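Local atomic coordinates of MFP2B (Ascaris suum, PDB entry 2BJR), a protein that probably enhances the polymerization of MSP, and so the amoeboid movement of nematode sperm, and carries a bound zinc ion. Residues P171-C176 and V188-N193; L275-R280 and K360-C365. One frame throughout, in Å; residues are numbered along the deposited sequence.

Overall arrangement
Contact 1 and contact 2 lie side by side at the surface, on the same side of the chain's centre, their centres about 10 Å apart. Along the chain they come in series: residues 171-176 and 188-193 flank the short helix 177-180, between strands 161-166 and 194-199, whereas 275-280 and 360-365 come later in the chain, the former joining strands 268-274 and 282-288, the latter ending strand 355-361. Residues 188-193 tie the two together, with Val190 N 2.9 Å from Ile279 O, a probable hydrogen bond, and Arg189 lying against Lys362. The chain that carries three of the four zinc ligands is thus tied, through 188-193, to the loops 275-280 and 360-365.

Contact 1: residues P171-C176 and V188-N193; sequences PPYCEC and VRVTLN. With ZN (zinc ion), chain C.
Tyr173 carries its ring anti to its own carbonyl carbon (chi1 -46°), and Val190 places CG2 in the corresponding position, beside its backbone N; with these two torsions the methyl comes to lie over a face of the phenol. CG2 sits 3.9 Å from the centroid of the Tyr173 ring and 22° off the ring normal, a CH-pi contact, shifted toward the hydroxyl end, where Val190 CG2 is 3.6 Å from Tyr173 CZ. Pro172 CB lies over the centre of the opposite face, so the ring is sandwiched between its sequence neighbour and the valine. The carbonyl oxygen of Val188 lies at the ring edge, in its plane, and takes the hydrogen bond from Tyr173 OH; the 2.5 Å between OH and O is very short, so the exact length is doubtful. Tyr173 itself lies within a type I beta turn from Pro171 to Cys174, closed by a 3.1 Å bond from Cys174 N to Pro171 O. The last residue of that turn is already a ligand of a zinc site built from three cysteines and a histidine: Cys174 SG and Cys176 SG each bind the metal at 2.3 Å, and His86 and Cys179 complete the set. The Cys174 thiolate also accepts a nearly straight hydrogen bond from Cys176 N (3.5 Å, 167°), which probably helps to stabilise its negative charge. Cys176 doubles as the N-cap of helix 177-180, its sulfur capping a backbone N beyond. Backbone hydrogen bonds to Ile279 and Gly281 hold Val190, and its side chain touches Leu275.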
ATOM      1  N   PRO A 171     -18.939  -2.740  -3.014  1.00 29.84           N
ATOM      2  CA  PRO A 171     -17.870  -2.717  -4.009  1.00 30.95           C
ATOM      3  C   PRO A 171     -17.788  -4.095  -4.707  1.00 32.10           C
ATOM      4  O   PRO A 171     -18.355  -5.034  -4.186  1.00 30.86           O
ATOM      5  CB  PRO A 171     -16.622  -2.402  -3.181  1.00 30.04           C
ATOM      6  CG  PRO A 171     -16.918  -2.940  -1.815  1.00 29.18           C
ATOM      7  CD  PRO A 171     -18.416  -2.759  -1.639  1.00 29.52           C
ATOM      8  N   PRO A 172     -17.119  -4.173  -5.852  1.00 35.11           N
ATOM      9  CA  PRO A 172     -17.163  -5.359  -6.737  1.00 36.48           C
ATOM     10  C   PRO A 172     -16.792  -6.727  -6.123  1.00 38.10           C
ATOM     11  O   PRO A 172     -17.277  -7.761  -6.632  1.00 39.26           O
ATOM     12  CB  PRO A 172     -16.178  -5.008  -7.872  1.00 36.75           C
ATOM     13  CG  PRO A 172     -15.901  -3.537  -7.760  1.00 36.54           C
ATOM     14  CD  PRO A 172     -16.272  -3.086  -6.388  1.00 34.23           C
ATOM     15  N   TYR A 173     -15.972  -6.747  -5.077  1.00 38.74           N
ATOM     16  CA  TYR A 173     -15.529  -8.004  -4.482  1.00 39.38           C
ATOM     17  C   TYR A 173     -16.028  -8.168  -3.047  1.00 40.12           C
ATOM     18  O   TYR A 173     -15.505  -8.984  -2.282  1.00 40.87           O
ATOM     19  CB  TYR A 173     -13.989  -8.111  -4.527  1.00 38.82           C
ATOM     20  CG  TYR A 173     -13.393  -7.742  -5.878  1.00 36.95           C
ATOM     21  CD1 TYR A 173     -12.661  -6.565  -6.042  1.00 35.24           C
ATOM     22  CD2 TYR A 173     -13.562  -8.571  -6.987  1.00 34.16           C
ATOM     23  CE1 TYR A 173     -12.117  -6.208  -7.278  1.00 34.48           C
ATOM     24  CE2 TYR A 173     -13.022  -8.229  -8.236  1.00 33.95           C
ATOM     25  CZ  TYR A 173     -12.308  -7.045  -8.379  1.00 34.67           C
ATOM     26  OH  TYR A 173     -11.770  -6.694  -9.604  1.00 33.80           O
ATOM     27  N   CYS A 174     -17.044  -7.411  -2.666  1.00 40.71           N
ATOM     28  CA  CYS A 174     -17.571  -7.528  -1.320  1.00 41.01           C
ATOM     29  C   CYS A 174     -18.066  -8.951  -1.012  1.00 42.46           C
ATOM     30  O   CYS A 174     -18.702  -9.572  -1.858  1.00 41.15           O
ATOM     31  CB  CYS A 174     -18.735  -6.564  -1.106  1.00 40.82           C
ATOM     32  SG  CYS A 174     -19.105  -6.388   0.648  1.00 37.76           S
ATOM     33  N   GLU A 175     -17.797  -9.411   0.213  1.00 44.75           N
ATOM     34  CA  GLU A 175     -18.201 -10.745   0.689  1.00 47.26           C
ATOM     35  C   GLU A 175     -19.129 -10.681   1.912  1.00 47.36           C
ATOM     36  O   GLU A 175     -19.263 -11.669   2.647  1.00 48.06           O
ATOM     37  CB  GLU A 175     -16.960 -11.604   1.010  1.00 48.17           C
ATOM     38  CG  GLU A 175     -16.716 -12.723   0.001  1.00 51.71           C
ATOM     39  CD  GLU A 175     -15.249 -13.119  -0.113  1.00 55.58           C
ATOM     40  OE1 GLU A 175     -14.510 -13.065   0.908  1.00 56.51           O
ATOM     41  OE2 GLU A 175     -14.841 -13.498  -1.242  1.00 57.91           O
ATOM     42  N   CYS A 176     -19.768  -9.533   2.131  1.00 47.64           N
ATOM     43  CA  CYS A 176     -20.826  -9.417   3.139  1.00 47.60           C
ATOM     44  C   CYS A 176     -22.050 -10.241   2.687  1.00 48.97           C
ATOM     45  O   CYS A 176     -22.200 -10.559   1.509  1.00 48.68           O
ATOM     46  CB  CYS A 176     -21.227  -7.958   3.366  1.00 47.32           C
ATOM     47  SG  CYS A 176     -22.466  -7.332   2.199  1.00 41.64           S
ATOM     48  N   VAL A 188     -13.859  -8.104 -13.360  1.00 35.20           N
ATOM     49  CA  VAL A 188     -12.481  -8.185 -13.782  1.00 34.02           C
ATOM     50  C   VAL A 188     -11.753  -8.804 -12.601  1.00 31.39           C
ATOM     51  O   VAL A 188     -11.922  -8.345 -11.467  1.00 31.50           O
ATOM     52  CB  VAL A 188     -11.900  -6.780 -14.100  1.00 35.18           C
ATOM     53  CG1 VAL A 188     -10.463  -6.894 -14.601  1.00 36.86           C
ATOM     54  CG2 VAL A 188     -12.795  -6.028 -15.151  1.00 37.60           C
ATOM     55  N   ARG A 189     -10.969  -9.857 -12.818  1.00 27.91           N
ATOM     56  CA  ARG A 189     -10.174 -10.392 -11.713  1.00 26.44           C
ATOM     57  C   ARG A 189      -9.036  -9.425 -11.328  1.00 24.62           C
ATOM     58  O   ARG A 189      -8.506  -8.679 -12.161  1.00 23.53           O
ATOM     59  CB  ARG A 189      -9.647 -11.798 -12.021  1.00 26.25           C
ATOM     60  CG  ARG A 189     -10.757 -12.848 -11.991  1.00 27.05           C
ATOM     61  CD  ARG A 189     -10.324 -14.287 -12.204  1.00 27.12           C
ATOM     62  NE  ARG A 189      -9.825 -14.529 -13.553  1.00 30.71           N
ATOM     63  CZ  ARG A 189      -9.398 -15.725 -14.005  1.00 32.27           C
ATOM     64  NH1 ARG A 189      -9.430 -16.798 -13.208  1.00 32.62           N
ATOM     65  NH2 ARG A 189      -8.973 -15.852 -15.260  1.00 31.44           N
ATOM     66  N   VAL A 190      -8.678  -9.481 -10.051  1.00 23.77           N
ATOM     67  CA  VAL A 190      -7.712  -8.574  -9.441  1.00 22.98           C
ATOM     68  C   VAL A 190      -6.321  -8.920  -9.925  1.00 22.74           C
ATOM     69  O   VAL A 190      -5.922 -10.078  -9.885  1.00 23.42           O
ATOM     70  CB  VAL A 190      -7.738  -8.710  -7.907  1.00 23.61           C
ATOM     71  CG1 VAL A 190      -6.694  -7.821  -7.293  1.00 24.00           C
ATOM     72  CG2 VAL A 190      -9.133  -8.395  -7.333  1.00 23.14           C
ATOM     73  N   THR A 191      -5.568  -7.929 -10.374  1.00 22.36           N
ATOM     74  CA  THR A 191      -4.180  -8.166 -10.801  1.00 22.56           C
ATOM     75  C   THR A 191      -3.132  -7.419  -9.988  1.00 22.03           C
ATOM     76  O   THR A 191      -1.935  -7.582 -10.213  1.00 21.93           O
ATOM     77  CB  THR A 191      -4.041  -7.810 -12.276  1.00 23.32           C
ATOM     78  OG1 THR A 191      -4.503  -6.469 -12.490  1.00 24.44           O
ATOM     79  CG2 THR A 191      -4.923  -8.706 -13.135  1.00 24.39           C
ATOM     80  N   LEU A 192      -3.575  -6.595  -9.042  1.00 21.31           N
ATOM     81  CA  LEU A 192      -2.663  -5.962  -8.104  1.00 21.39           C
ATOM     82  C   LEU A 192      -2.511  -6.779  -6.825  1.00 19.02           C
ATOM     83  O   LEU A 192      -3.464  -7.282  -6.314  1.00 18.96           O
ATOM     84  CB  LEU A 192      -3.203  -4.596  -7.737  1.00 23.01           C
ATOM     85  CG  LEU A 192      -3.404  -3.709  -8.969  1.00 27.76           C
ATOM     86  CD1 LEU A 192      -3.689  -2.288  -8.489  1.00 30.74           C
ATOM     87  CD2 LEU A 192      -2.235  -3.684  -9.941  1.00 32.69           C
ATOM     88  N   ASN A 193      -1.305  -6.911  -6.325  1.00 17.59           N
ATOM     89  CA  ASN A 193      -1.071  -7.551  -5.030  1.00 17.11           C
ATOM     90  C   ASN A 193      -1.870  -6.808  -3.993  1.00 16.91           C
ATOM     91  O   ASN A 193      -1.913  -5.567  -3.997  1.00 16.66           O
ATOM     92  CB  ASN A 193       0.399  -7.475  -4.650  1.00 17.11           C
ATOM     93  CG  ASN A 193       1.306  -8.225  -5.607  1.00 18.61           C
ATOM     94  OD1 ASN A 193       2.248  -7.643  -6.171  1.00 21.35           O
ATOM     95  ND2 ASN A 193       1.043  -9.535  -5.772  1.00 13.72           N
TER
HETATM   96 ZN    ZN C1369     -21.355  -6.099   0.604  1.00 37.22          ZN

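Contact 2: residues L275-R280 and K360-C365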
ATOM      1  N   LEU A 275      -5.646 -13.286  -1.917  1.00 21.55           N
ATOM      2  CA  LEU A 275      -7.045 -13.087  -2.171  1.00 22.42           C
ATOM      3  C   LEU A 275      -7.771 -14.412  -2.365  1.00 22.78           C
ATOM      4  O   LEU A 275      -7.148 -15.400  -2.670  1.00 21.17           O
ATOM      5  CB  LEU A 275      -7.195 -12.266  -3.415  1.00 23.10           C
ATOM      6  CG  LEU A 275      -6.653 -10.857  -3.202  1.00 25.30           C
ATOM      7  CD1 LEU A 275      -6.625 -10.158  -4.519  1.00 26.58           C
ATOM      8  CD2 LEU A 275      -7.529 -10.122  -2.166  1.00 28.30           C
ATOM      9  N   PRO A 276      -9.081 -14.420  -2.185  1.00 23.69           N
ATOM     10  CA  PRO A 276      -9.870 -15.626  -2.497  1.00 24.44           C
ATOM     11  C   PRO A 276      -9.675 -16.041  -3.957  1.00 23.54           C
ATOM     12  O   PRO A 276      -9.616 -15.190  -4.844  1.00 22.97           O
ATOM     13  CB  PRO A 276     -11.310 -15.155  -2.253  1.00 24.59           C
ATOM     14  CG  PRO A 276     -11.163 -14.049  -1.260  1.00 25.28           C
ATOM     15  CD  PRO A 276      -9.939 -13.303  -1.743  1.00 24.95           C
ATOM     16  N   GLU A 277      -9.578 -17.336  -4.231  1.00 25.22           N
ATOM     17  CA  GLU A 277      -9.169 -17.753  -5.574  1.00 26.15           C
ATOM     18  C   GLU A 277     -10.110 -17.222  -6.659  1.00 26.78           C
ATOM     19  O   GLU A 277      -9.662 -16.838  -7.749  1.00 26.47           O
ATOM     20  CB  GLU A 277      -9.054 -19.275  -5.705  1.00 26.72           C
ATOM     21  CG  GLU A 277      -8.430 -19.688  -7.050  1.00 27.58           C
ATOM     22  CD  GLU A 277      -7.749 -21.054  -7.018  1.00 32.62           C
ATOM     23  OE1 GLU A 277      -8.219 -21.919  -6.255  1.00 38.08           O
ATOM     24  OE2 GLU A 277      -6.737 -21.276  -7.765  1.00 37.26           O
ATOM     25  N   ALA A 278     -11.398 -17.156  -6.338  1.00 27.86           N
ATOM     26  CA  ALA A 278     -12.403 -16.758  -7.308  1.00 28.33           C
ATOM     27  C   ALA A 278     -12.261 -15.319  -7.797  1.00 28.92           C
ATOM     28  O   ALA A 278     -12.717 -15.015  -8.889  1.00 28.99           O
ATOM     29  CB  ALA A 278     -13.804 -16.972  -6.734  1.00 29.06           C
ATOM     30  N   ILE A 279     -11.630 -14.425  -7.029  1.00 27.38           N
ATOM     31  CA  ILE A 279     -11.509 -13.039  -7.490  1.00 27.44           C
ATOM     32  C   ILE A 279     -10.114 -12.642  -7.976  1.00 25.59           C
ATOM     33  O   ILE A 279      -9.961 -11.592  -8.587  1.00 25.98           O
ATOM     34  CB  ILE A 279     -11.980 -12.035  -6.408  1.00 28.23           C
ATOM     35  CG1 ILE A 279     -10.935 -11.883  -5.307  1.00 30.37           C
ATOM     36  CG2 ILE A 279     -13.407 -12.394  -5.874  1.00 29.42           C
ATOM     37  CD1 ILE A 279     -11.371 -10.837  -4.280  1.00 34.03           C
ATOM     38  N   ARG A 280      -9.120 -13.492  -7.746  1.00 23.60           N
ATOM     39  CA  ARG A 280      -7.754 -13.128  -8.069  1.00 23.37           C
ATOM     40  C   ARG A 280      -7.359 -13.528  -9.477  1.00 22.59           C
ATOM     41  O   ARG A 280      -7.835 -14.542  -9.999  1.00 22.52           O
ATOM     42  CB  ARG A 280      -6.781 -13.723  -7.076  1.00 22.59           C
ATOM     43  CG  ARG A 280      -6.617 -15.186  -7.091  1.00 21.72           C
ATOM     44  CD  ARG A 280      -5.845 -15.684  -5.902  1.00 20.86           C
ATOM     45  NE  ARG A 280      -5.447 -17.100  -6.030  1.00 22.98           N
ATOM     46  CZ  ARG A 280      -5.553 -18.009  -5.077  1.00 23.24           C
ATOM     47  NH1 ARG A 280      -6.036 -17.715  -3.882  1.00 26.47           N
ATOM     48  NH2 ARG A 280      -5.155 -19.245  -5.317  1.00 27.90           N
ATOM     49  N   LYS A 360       2.037 -15.738 -10.843  1.00 21.46           N
ATOM     50  CA  LYS A 360       1.815 -16.118 -12.238  1.00 22.02           C
ATOM     51  C   LYS A 360       0.396 -15.779 -12.577  1.00 20.89           C
ATOM     52  O   LYS A 360      -0.521 -16.223 -11.886  1.00 20.26           O
ATOM     53  CB  LYS A 360       1.977 -17.631 -12.421  1.00 23.05           C
ATOM     54  CG  LYS A 360       1.627 -18.090 -13.872  1.00 26.05           C
ATOM     55  CD  LYS A 360       2.272 -19.459 -14.218  1.00 32.57           C
ATOM     56  CE  LYS A 360       2.000 -19.847 -15.731  1.00 38.14           C
ATOM     57  NZ  LYS A 360       3.050 -20.768 -16.318  1.00 41.85           N
ATOM     58  N   ALA A 361       0.226 -15.069 -13.673  1.00 20.51           N
ATOM     59  CA  ALA A 361      -1.085 -14.686 -14.132  1.00 22.24           C
ATOM     60  C   ALA A 361      -1.897 -15.922 -14.538  1.00 22.80           C
ATOM     61  O   ALA A 361      -1.377 -16.849 -15.179  1.00 24.10           O
ATOM     62  CB  ALA A 361      -0.984 -13.785 -15.304  1.00 22.21           C
ATOM     63  N   LYS A 362      -3.158 -15.887 -14.166  1.00 22.75           N
ATOM     64  CA  LYS A 362      -4.149 -16.841 -14.641  1.00 23.18           C
ATOM     65  C   LYS A 362      -4.509 -16.552 -16.106  1.00 23.84           C
ATOM     66  O   LYS A 362      -4.355 -15.422 -16.619  1.00 21.77           O
ATOM     67  CB  LYS A 362      -5.405 -16.764 -13.779  1.00 23.46           C
ATOM     68  CG  LYS A 362      -5.244 -17.375 -12.396  1.00 25.13           C
ATOM     69  CD  LYS A 362      -6.572 -17.415 -11.612  1.00 25.37           C
ATOM     70  CE  LYS A 362      -6.431 -17.913 -10.169  1.00 26.65           C
ATOM     71  NZ  LYS A 362      -6.021 -19.371 -10.062  1.00 26.38           N
ATOM     72  N   PRO A 363      -5.013 -17.579 -16.808  1.00 24.39           N
ATOM     73  CA  PRO A 363      -5.453 -17.366 -18.193  1.00 24.47           C
ATOM     74  C   PRO A 363      -6.472 -16.220 -18.257  1.00 24.34           C
ATOM     75  O   PRO A 363      -7.364 -16.127 -17.416  1.00 23.16           O
ATOM     76  CB  PRO A 363      -6.122 -18.709 -18.569  1.00 25.41           C
ATOM     77  CG  PRO A 363      -5.528 -19.727 -17.631  1.00 26.05           C
ATOM     78  CD  PRO A 363      -5.226 -18.965 -16.342  1.00 24.95           C
ATOM     79  N   GLY A 364      -6.292 -15.346 -19.237  1.00 24.71           N
ATOM     80  CA  GLY A 364      -7.110 -14.165 -19.427  1.00 25.62           C
ATOM     81  C   GLY A 364      -6.666 -12.913 -18.691  1.00 26.00           C
ATOM     82  O   GLY A 364      -7.225 -11.834 -18.924  1.00 26.84           O
ATOM     83  N   CYS A 365      -5.666 -13.061 -17.826  1.00 25.19           N
ATOM     84  CA  CYS A 365      -5.178 -11.983 -16.973  1.00 26.26           C
ATOM     85  C   CYS A 365      -3.744 -11.617 -17.301  1.00 25.05           C
ATOM     86  O   CYS A 365      -2.976 -12.417 -17.824  1.00 23.92           O
ATOM     87  CB  CYS A 365      -5.280 -12.414 -15.500  1.00 26.22           C
ATOM     88  SG  CYS A 365      -6.957 -12.926 -15.051  1.00 30.79           S
TER
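Glu277 OE2 is shared by two cations. Lys362 NZ donates to it at 3.1 Å, and the oxygen receives the bond on its anti lone pair, the one directed away from the other carboxylate oxygen. The ammonium's stronger partner is Asp283 of strand 282-288, whose OD2 pairs with it while OD1 pairs with Arg280 NH2, probably offsetting the closeness of the two like charges. Arg280 NH2 is 3.6 Å from Glu277 OE2, but the oxygen stands well out of the guanidinium plane, so this pairing is one of charge alone. The lysine crosses the glutamate at about a right angle: its chain runs extended to CE and then bends (chi4 -66°), turning the ammonium onto the carboxylate. On the way Lys362 CD passes 3.5 Å from the carbonyl O of Arg280, and CE packs against Arg280 CG. The three residues form a salt-bridge network that joins the loop between strands 268-274 and 282-288 to the end of strand 355-361, where the chain makes a type II beta turn from Lys362 to Cys365. Gly364 takes a positive phi (88°) in that turn, and Cys365 N closes it onto Lys362 O at 3.0 Å. Part of the guanidinium's hold comes from its own loop: Arg280 NH1 reaches Leu275 O at 2.8 Å, with the oxygen in the guanidinium plane, while Glu277 CA lies over one face, offset toward its rim.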